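Local structure of 3-oxoacyl-(Acyl-carrier protein) synthase (Burkholderia xenovorans, 4EFI) at residues N204-S209 against C230-G235; A266-Q271 against P307-T312; L323-F328 against L341-L346. The protein probably catalyses the carbon-carbon bond-forming condensation that yields a 3-oxoacyl-acyl carrier protein. One frame throughout, in Å; residues are numbered along the deposited sequence.

Contact 1. Residues N204-S209 against C230-G235; sequences NLIVPS and CLFMDG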
loop_
_atom_site.group_PDB
_atom_site.type_symbol
_atom_site.label_atom_id
_atom_site.label_comp_id
_atom_site.label_asym_id
_atom_site.label_seq_id
_atom_site.Cartn_x
_atom_site.Cartn_y
_atom_site.Cartn_z
ATOM N N ASN A 204 13.791 -13.399 0.925
ATOM C CA ASN A 204 13.572 -13.083 -0.488
ATOM C C ASN A 204 13.186 -11.622 -0.745
ATOM O O ASN A 204 13.157 -11.178 -1.890
ATOM C CB ASN A 204 12.530 -14.031 -1.085
ATOM C CG ASN A 204 13.007 -15.447 -1.078
ATOM O OD1 ASN A 204 14.204 -15.702 -1.206
ATOM N ND2 ASN A 204 12.087 -16.392 -0.909
ATOM N N LEU A 205 12.915 -10.882 0.317
ATOM C CA LEU A 205 12.562 -9.468 0.206
ATOM C C LEU A 205 12.910 -8.860 1.552
ATOM O O LEU A 205 12.184 -9.014 2.551
ATOM C CB LEU A 205 11.073 -9.299 -0.124
ATOM C CG LEU A 205 10.736 -8.231 -1.164
ATOM C CD1 LEU A 205 9.239 -8.256 -1.535
ATOM C CD2 LEU A 205 11.170 -6.865 -0.657
ATOM N N ILE A 206 14.069 -8.195 1.590
ATOM C CA ILE A 206 14.714 -7.888 2.851
ATOM C C ILE A 206 15.707 -6.734 2.682
ATOM O O ILE A 206 16.311 -6.590 1.634
ATOM C CB ILE A 206 15.423 -9.167 3.427
ATOM C CG1 ILE A 206 16.044 -8.892 4.800
ATOM C CG2 ILE A 206 16.466 -9.695 2.472
ATOM C CD1 ILE A 206 16.299 -10.166 5.591
ATOM N N VAL A 207 15.837 -5.930 3.739
ATOM C CA VAL A 207 16.977 -5.010 3.866
ATOM C C VAL A 207 17.952 -5.671 4.872
ATOM O O VAL A 207 17.657 -5.752 6.065
ATOM C CB VAL A 207 16.528 -3.621 4.356
ATOM C CG1 VAL A 207 17.720 -2.722 4.591
ATOM C CG2 VAL A 207 15.592 -2.990 3.339
ATOM N N PRO A 208 19.074 -6.206 4.407
ATOM C CA PRO A 208 19.911 -7.013 5.305
ATOM C C PRO A 208 20.418 -6.280 6.546
ATOM O O PRO A 208 20.407 -6.870 7.642
ATOM C CB PRO A 208 21.065 -7.440 4.398
ATOM C CG PRO A 208 20.404 -7.573 3.055
ATOM C CD PRO A 208 19.508 -6.356 3.004
ATOM N N SER A 209 20.884 -5.044 6.379
ATOM C CA SER A 209 21.531 -4.284 7.448
ATOM C C SER A 209 20.777 -2.992 7.674
ATOM O O SER A 209 20.272 -2.366 6.722
ATOM C CB SER A 209 22.975 -3.960 7.089
ATOM O OG SER A 209 23.795 -5.115 7.190
ATOM N N CYS A 230 20.727 -1.703 1.615
ATOM C CA CYS A 230 19.662 -1.446 0.645
ATOM C C CYS A 230 18.733 -2.639 0.455
ATOM O O CYS A 230 19.029 -3.773 0.852
ATOM C CB CYS A 230 20.279 -1.059 -0.697
ATOM S SG CYS A 230 21.344 0.425 -0.625
ATOM N N LEU A 231 17.605 -2.378 -0.167
ATOM C CA LEU A 231 16.608 -3.388 -0.421
ATOM C C LEU A 231 17.123 -4.448 -1.373
ATOM O O LEU A 231 17.641 -4.140 -2.443
ATOM C CB LEU A 231 15.367 -2.720 -1.017
ATOM C CG LEU A 231 14.196 -3.631 -1.352
ATOM C CD1 LEU A 231 13.613 -4.228 -0.101
ATOM C CD2 LEU A 231 13.119 -2.846 -2.129
ATOM N N PHE A 232 16.942 -5.699 -0.953
ATOM C CA PHE A 232 17.199 -6.878 -1.772
ATOM C C PHE A 232 15.886 -7.563 -2.126
ATOM O O PHE A 232 15.037 -7.765 -1.279
ATOM C CB PHE A 232 18.097 -7.868 -1.015
ATOM C CG PHE A 232 18.249 -9.188 -1.716
ATOM C CD1 PHE A 232 19.212 -9.352 -2.703
ATOM C CD2 PHE A 232 17.409 -10.256 -1.418
ATOM C CE1 PHE A 232 19.348 -10.531 -3.362
ATOM C CE2 PHE A 232 17.543 -11.451 -2.085
ATOM C CZ PHE A 232 18.516 -11.592 -3.057
ATOM N N MET A 233 15.741 -7.913 -3.393
ATOM C CA MET A 233 14.595 -8.682 -3.854
ATOM C C MET A 233 15.039 -9.830 -4.727
ATOM O O MET A 233 15.777 -9.633 -5.700
ATOM C CB MET A 233 13.658 -7.809 -4.691
ATOM C CG MET A 233 13.254 -6.548 -4.027
ATOM S SD MET A 233 12.137 -5.569 -5.075
ATOM C CE MET A 233 10.696 -6.636 -5.146
ATOM N N ASP A 234 14.585 -11.035 -4.403
ATOM C CA ASP A 234 14.781 -12.191 -5.273
ATOM C C ASP A 234 13.563 -12.277 -6.183
ATOM O O ASP A 234 12.529 -12.825 -5.806
ATOM C CB ASP A 234 14.932 -13.486 -4.446
ATOM C CG ASP A 234 15.316 -14.687 -5.291
ATOM O OD1 ASP A 234 14.835 -14.779 -6.430
ATOM O OD2 ASP A 234 16.102 -15.533 -4.806
ATOM N N GLY A 235 13.694 -11.748 -7.396
ATOM C CA GLY A 235 12.542 -11.593 -8.275
ATOM C C GLY A 235 11.857 -12.891 -8.656
ATOM O O GLY A 235 10.634 -12.953 -8.717
#
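The carbonyl oxygen of Asn204 is gripped twice: the backbone N of Asp234 donates a nearly straight hydrogen bond to Asn204 O (2.9 Å, 174° at the hydrogen), and Met233 CA adds a CA-H...O contact to it at 3.5 Å. These contacts flank a small two-stranded antiparallel sheet near the surface, in which Ile206 and Phe232 form the hydrogen-bonded pair and Leu205 and Met233 the non-hydrogen-bonded one. The tighter bond of the first pair runs from Phe232 N to Ile206 O at 2.8 Å. On one face, Leu205 lies alongside Met233 while its CD2 methyl reaches across to Leu231 CD1 at 3.6 Å; branched and flexible apolar chains suit this face, where Ile238 of helix 235-257 packs on Leu205 and Met233. On the other face Phe232 swings its CG anti to the backbone N (chi1 172°), bringing ring atom CD2 to 4.0 Å from Ile206 CG2. Asp234 follows the strand directly and stands at the N-cap position of helix 235-257: its OD1 accepts from Glu237 N, and its OD2 makes a salt bridge with Arg222. A short carboxylate fits both roles. Asn204 stands beside it, amide and carboxylate planes 76° apart, with ND2 bonded to Tyr334 OH; its OD1 takes a hydrogen bond from Arg222 NH1, the same nitrogen that pairs with Asp234 OD2.

Contact 2. Residues A266-Q271 against P307-T312; sequences AFLFHQ and PLLITT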
loop_
_atom_site.group_PDB
_atom_site.type_symbol
_atom_site.label_atom_id
_atom_site.label_comp_id
_atom_site.label_asym_id
_atom_site.label_seq_id
_atom_site.Cartn_x
_atom_site.Cartn_y
_atom_site.Cartn_z
ATOM N N ALA A 266 -14.182 -2.758 -9.454
ATOM C CA ALA A 266 -12.735 -2.796 -9.635
ATOM C C ALA A 266 -12.104 -3.821 -8.712
ATOM O O ALA A 266 -12.578 -4.053 -7.596
ATOM C CB ALA A 266 -12.109 -1.430 -9.394
ATOM N N PHE A 267 -10.995 -4.381 -9.186
ATOM C CA PHE A 267 -10.096 -5.231 -8.421
ATOM C C PHE A 267 -8.778 -4.476 -8.315
ATOM O O PHE A 267 -8.082 -4.292 -9.315
ATOM C CB PHE A 267 -9.885 -6.563 -9.145
ATOM C CG PHE A 267 -11.179 -7.320 -9.402
ATOM C CD1 PHE A 267 -11.794 -8.059 -8.400
ATOM C CD2 PHE A 267 -11.787 -7.261 -10.638
ATOM C CE1 PHE A 267 -12.989 -8.738 -8.655
ATOM C CE2 PHE A 267 -12.961 -7.925 -10.878
ATOM C CZ PHE A 267 -13.565 -8.655 -9.893
ATOM N N LEU A 268 -8.459 -4.033 -7.104
ATOM C CA LEU A 268 -7.324 -3.152 -6.842
ATOM C C LEU A 268 -6.175 -3.963 -6.290
ATOM O O LEU A 268 -6.253 -4.428 -5.147
ATOM C CB LEU A 268 -7.757 -2.100 -5.835
ATOM C CG LEU A 268 -8.974 -1.287 -6.260
ATOM C CD1 LEU A 268 -9.538 -0.529 -5.086
ATOM C CD2 LEU A 268 -8.580 -0.328 -7.371
ATOM N N PHE A 269 -5.134 -4.151 -7.091
ATOM C CA PHE A 269 -3.963 -4.904 -6.683
ATOM C C PHE A 269 -2.831 -3.983 -6.317
ATOM O O PHE A 269 -2.628 -2.939 -6.937
ATOM C CB PHE A 269 -3.466 -5.790 -7.825
ATOM C CG PHE A 269 -4.328 -6.993 -8.090
ATOM C CD1 PHE A 269 -5.480 -6.875 -8.842
ATOM C CD2 PHE A 269 -4.003 -8.234 -7.569
ATOM C CE1 PHE A 269 -6.301 -7.983 -9.086
ATOM C CE2 PHE A 269 -4.809 -9.338 -7.811
ATOM C CZ PHE A 269 -5.960 -9.205 -8.575
ATOM N N HIS A 270 -2.024 -4.411 -5.360
ATOM C CA HIS A 270 -0.744 -3.785 -5.145
ATOM C C HIS A 270 -0.025 -3.727 -6.469
ATOM O O HIS A 270 0.018 -4.726 -7.210
ATOM C CB HIS A 270 0.067 -4.580 -4.137
ATOM C CG HIS A 270 1.529 -4.243 -4.149
ATOM N ND1 HIS A 270 1.980 -2.992 -3.974
ATOM C CD2 HIS A 270 2.648 -5.042 -4.345
ATOM C CE1 HIS A 270 3.319 -2.988 -4.044
ATOM N NE2 HIS A 270 3.725 -4.243 -4.270
ATOM N N GLN A 271 0.541 -2.567 -6.792
ATOM C CA GLN A 271 1.118 -2.312 -8.105
ATOM C C GLN A 271 2.561 -2.808 -8.166
ATOM O O GLN A 271 3.508 -2.028 -8.205
ATOM C CB GLN A 271 1.017 -0.825 -8.433
ATOM C CG GLN A 271 -0.436 -0.321 -8.430
ATOM C CD GLN A 271 -1.171 -0.699 -9.693
ATOM O OE1 GLN A 271 -0.915 -0.143 -10.764
ATOM N NE2 GLN A 271 -2.107 -1.646 -9.575
ATOM N N PRO A 307 -4.211 2.531 -1.825
ATOM C CA PRO A 307 -4.935 3.797 -1.648
ATOM C C PRO A 307 -4.593 4.838 -2.730
ATOM O O PRO A 307 -5.460 5.607 -3.144
ATOM C CB PRO A 307 -4.532 4.261 -0.236
ATOM C CG PRO A 307 -3.305 3.484 0.107
ATOM C CD PRO A 307 -3.468 2.155 -0.620
ATOM N N LEU A 308 -3.360 4.832 -3.230
ATOM C CA LEU A 308 -2.987 5.748 -4.317
ATOM C C LEU A 308 -3.769 5.386 -5.580
ATOM O O LEU A 308 -4.287 6.264 -6.292
ATOM C CB LEU A 308 -1.472 5.716 -4.563
ATOM C CG LEU A 308 -0.965 6.674 -5.652
ATOM C CD1 LEU A 308 -1.207 8.123 -5.303
ATOM C CD2 LEU A 308 0.518 6.392 -5.890
ATOM N N LEU A 309 -3.948 4.099 -5.819
ATOM C CA LEU A 309 -4.730 3.622 -6.946
ATOM C C LEU A 309 -6.185 4.106 -6.810
ATOM O O LEU A 309 -6.801 4.550 -7.792
ATOM C CB LEU A 309 -4.647 2.096 -7.007
ATOM C CG LEU A 309 -5.051 1.388 -8.281
ATOM C CD1 LEU A 309 -4.137 1.755 -9.410
ATOM C CD2 LEU A 309 -4.993 -0.096 -7.991
ATOM N N ILE A 310 -6.747 4.027 -5.604
ATOM C CA ILE A 310 -8.105 4.515 -5.376
ATOM C C ILE A 310 -8.191 5.988 -5.736
ATOM O O ILE A 310 -9.097 6.404 -6.445
ATOM C CB ILE A 310 -8.545 4.305 -3.913
ATOM C CG1 ILE A 310 -8.632 2.815 -3.614
ATOM C CG2 ILE A 310 -9.873 5.016 -3.614
ATOM C CD1 ILE A 310 -8.829 2.468 -2.165
ATOM N N THR A 311 -7.270 6.806 -5.233
ATOM C CA THR A 311 -7.415 8.247 -5.441
ATOM C C THR A 311 -7.157 8.672 -6.878
ATOM O O THR A 311 -7.847 9.560 -7.387
ATOM C CB THR A 311 -6.597 9.110 -4.444
ATOM O OG1 THR A 311 -5.188 8.942 -4.656
ATOM C CG2 THR A 311 -6.934 8.757 -3.019
ATOM N N THR A 312 -6.189 8.072 -7.554
ATOM C CA THR A 312 -5.871 8.488 -8.908
ATOM C C THR A 312 -6.802 7.876 -9.952
ATOM O O THR A 312 -7.004 8.484 -11.013
ATOM C CB THR A 312 -4.403 8.205 -9.318
ATOM O OG1 THR A 312 -4.188 6.802 -9.465
ATOM C CG2 THR A 312 -3.426 8.768 -8.332
#
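Strand 266-269 and helix 307-312 pass at 8.8 Å between axes, their N-to-C directions 138° apart, and the nearest backbones are those of Leu268 and Leu309. Side chains fill the gap. Leu309 holds its CG anti to the backbone N (chi1 -163°), which sends both methyls toward segment 266-271: CD2 meets Leu268 CD2 at 3.6 Å. Both methyls also sit over one face of the Gln271 amide, CD1 of Leu309 3.9 Å above Gln271 CD and Leu309 CD2 3.6 Å from Gln271 NE2. The other Leu268 methyl, CD1, touches Ile310 CG1 at 3.8 Å, the two chains crossing at about a right angle, so the forked leucine spans two neighbouring helix residues. Gln271 is polar in this buried place, but its chain, bent at chi2 (-78°), folds the amide back so that NE2 donates to Phe269 O at 3.0 Å, in the amide plane and almost perfectly straight. OE1 accepts from Asn294 N, which fixes the other end of the amide. His270, between Phe269 and Gln271 in the chain, directs its CB away from the helix; its side chain touches Cys128 and Asn300 and its ND1 bonds to Ser305 OG, a grouping consistent with the Cys-His-Asn triad of KAS III enzymes. With both polar groups engaged by backbone partners, the amide can offer its flat face to the Leu309 methyls, leaving strand-to-helix contact wholly van der Waals.

Contact 3. Residues L323-F328 against L341-L346; sequences LQLGMF and LAVGPL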
loop_
_atom_site.group_PDB
_atom_site.type_symbol
_atom_site.label_atom_id
_atom_site.label_comp_id
_atom_site.label_asym_id
_atom_site.label_seq_id
_atom_site.Cartn_x
_atom_site.Cartn_y
_atom_site.Cartn_z
ATOM N N LEU A 323 -19.270 1.768 -4.963
ATOM C CA LEU A 323 -18.490 0.814 -5.741
ATOM C C LEU A 323 -18.274 -0.441 -4.932
ATOM O O LEU A 323 -18.001 -0.379 -3.735
ATOM C CB LEU A 323 -17.125 1.390 -6.117
ATOM C CG LEU A 323 -17.144 2.682 -6.949
ATOM C CD1 LEU A 323 -15.729 3.019 -7.373
ATOM C CD2 LEU A 323 -18.064 2.574 -8.179
ATOM N N GLN A 324 -18.417 -1.583 -5.584
ATOM C CA GLN A 324 -18.053 -2.870 -5.021
ATOM C C GLN A 324 -16.604 -3.116 -5.370
ATOM O O GLN A 324 -16.242 -3.242 -6.535
ATOM C CB GLN A 324 -18.926 -3.978 -5.608
ATOM C CG GLN A 324 -18.580 -5.384 -5.089
ATOM C CD GLN A 324 -18.871 -5.542 -3.614
ATOM O OE1 GLN A 324 -19.665 -4.799 -3.051
ATOM N NE2 GLN A 324 -18.208 -6.501 -2.973
ATOM N N LEU A 325 -15.756 -3.149 -4.359
ATOM C CA LEU A 325 -14.331 -3.276 -4.579
ATOM C C LEU A 325 -13.707 -4.499 -3.929
ATOM O O LEU A 325 -14.072 -4.883 -2.808
ATOM C CB LEU A 325 -13.622 -2.049 -3.998
ATOM C CG LEU A 325 -14.082 -0.699 -4.576
ATOM C CD1 LEU A 325 -13.403 0.444 -3.861
ATOM C CD2 LEU A 325 -13.790 -0.639 -6.049
ATOM N N GLY A 326 -12.723 -5.065 -4.627
ATOM C CA GLY A 326 -11.824 -6.051 -4.049
ATOM C C GLY A 326 -10.426 -5.473 -4.039
ATOM O O GLY A 326 -10.046 -4.766 -4.972
ATOM N N MET A 327 -9.672 -5.735 -2.977
ATOM C CA MET A 327 -8.328 -5.167 -2.795
ATOM C C MET A 327 -7.392 -6.301 -2.430
ATOM O O MET A 327 -7.746 -7.124 -1.599
ATOM C CB MET A 327 -8.306 -4.117 -1.684
ATOM C CG MET A 327 -9.302 -3.012 -1.892
ATOM S SD MET A 327 -9.222 -1.808 -0.577
ATOM C CE MET A 327 -10.670 -0.800 -0.907
ATOM N N PHE A 328 -6.229 -6.371 -3.067
ATOM C CA PHE A 328 -5.310 -7.497 -2.878
ATOM C C PHE A 328 -3.895 -6.993 -2.761
ATOM O O PHE A 328 -3.358 -6.448 -3.714
ATOM C CB PHE A 328 -5.440 -8.476 -4.054
ATOM C CG PHE A 328 -6.847 -8.923 -4.288
ATOM C CD1 PHE A 328 -7.415 -9.901 -3.485
ATOM C CD2 PHE A 328 -7.634 -8.298 -5.234
ATOM C CE1 PHE A 328 -8.732 -10.279 -3.652
ATOM C CE2 PHE A 328 -8.961 -8.672 -5.406
ATOM C CZ PHE A 328 -9.499 -9.673 -4.620
ATOM N N LEU A 341 -15.424 -5.136 -0.076
ATOM C CA LEU A 341 -16.441 -4.329 0.568
ATOM C C LEU A 341 -16.978 -3.272 -0.412
ATOM O O LEU A 341 -16.362 -2.974 -1.438
ATOM C CB LEU A 341 -15.904 -3.648 1.842
ATOM C CG LEU A 341 -15.003 -2.431 1.661
ATOM C CD1 LEU A 341 -14.679 -1.816 3.012
ATOM C CD2 LEU A 341 -13.724 -2.751 0.927
ATOM N N ALA A 342 -18.134 -2.717 -0.062
ATOM C CA ALA A 342 -18.707 -1.562 -0.742
ATOM C C ALA A 342 -18.083 -0.277 -0.210
ATOM O O ALA A 342 -17.870 -0.117 0.999
ATOM C CB ALA A 342 -20.208 -1.540 -0.560
ATOM N N VAL A 343 -17.788 0.650 -1.109
ATOM C CA VAL A 343 -17.196 1.930 -0.762
ATOM C C VAL A 343 -17.884 3.062 -1.521
ATOM O O VAL A 343 -18.050 2.982 -2.734
ATOM C CB VAL A 343 -15.714 1.959 -1.123
ATOM C CG1 VAL A 343 -15.112 3.301 -0.763
ATOM C CG2 VAL A 343 -14.938 0.797 -0.453
ATOM N N GLY A 344 -18.304 4.106 -0.814
ATOM C CA GLY A 344 -18.845 5.287 -1.453
ATOM C C GLY A 344 -20.364 5.306 -1.507
ATOM O O GLY A 344 -21.035 4.381 -1.027
ATOM N N PRO A 345 -20.928 6.360 -2.093
ATOM C CA PRO A 345 -20.176 7.459 -2.710
ATOM C C PRO A 345 -19.366 8.288 -1.733
ATOM O O PRO A 345 -19.764 8.437 -0.573
ATOM C CB PRO A 345 -21.259 8.323 -3.352
ATOM C CG PRO A 345 -22.521 7.974 -2.648
ATOM C CD PRO A 345 -22.383 6.561 -2.184
ATOM N N LEU A 346 -18.256 8.826 -2.220
ATOM C CA LEU A 346 -17.357 9.656 -1.427
ATOM C C LEU A 346 -17.039 10.925 -2.177
ATOM O O LEU A 346 -16.654 10.867 -3.346
ATOM C CB LEU A 346 -16.034 8.930 -1.166
ATOM C CG LEU A 346 -16.051 7.601 -0.424
ATOM C CD1 LEU A 346 -14.625 7.097 -0.236
ATOM C CD2 LEU A 346 -16.779 7.742 0.902
#
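Leu325, paired with Leu341 across the two strands, can be traced outward from the backbone. Its CB passes 3.9 Å from Leu341 O, the same oxygen that accepts the hydrogen bond of Leu325 N. Rotation about CA-CB sets CG anti to the carbonyl carbon (chi1 -58°), and from CG, the fork, the two methyls part. CD1 runs across the isopropyl group of Val343 at about a right angle, 3.8 Å from Val343 CG2; CD2 turns to the neighbouring strand and meets Ala266 CB, also at 3.8 Å. A leucine thus reaches both flanking strands, with small valine and alanine as its neighbours on the two sides. Further along the same face Met327 stretches out its unbranched chain until CE comes within 4.1 Å of Leu341 CD2. Leu341 has its CG in the crowded position between backbone N and carbonyl carbon (chi1 76°), and together with Met327 it packs on helix 130-143. Beneath these side chains two hydrogen-bonded pairs, Leu323 with Val343 and Leu325 with Leu341, give four backbone bonds; the shorter two join Leu323 and Val343, with N and O of each bonded at 2.8 Å. Between them Gln324 and Ala342 form the non-hydrogen-bonded pair, their side chains on the opposite face; between the strands Ala342 CA makes a CA-H...O contact with Leu323 O. The second strand ends at Val343; Gly344 follows, its positive phi suiting a residue without a side chain, before a cis peptide to Pro345. The N-to-C directions of segments 323-328 and 341-343 are 130° apart, well short of antiparallel, so the pair is strongly twisted. This is an antiparallel beta hairpin, strands 323-331 and 335-343, inside a five-stranded mixed sheet, as in the C-terminal half of the thiolase fold.

Contacts 2 and 3 belong to one buried unit, their centres about 11 Å apart: strands 266-269 and 323-331 are neighbours in the five-stranded sheet, joined by probable hydrogen bonds such as Leu268 N to Gly326 O. Contact 3 holds the sheet together edge to edge through backbone bonds, whereas contact 2 attaches helix 305-313 to it mainly through side chains, without hydrogen bonds; that helix also touches strand 17-26 of the second sheet, as expected of the central helical layer of a thiolase fold. Contact 1 lies at the surface, about 24 Å from contact 2 centre to centre. It too is backbone-bonded, but its strands form a separate sheet, with charged and amide groups at one end.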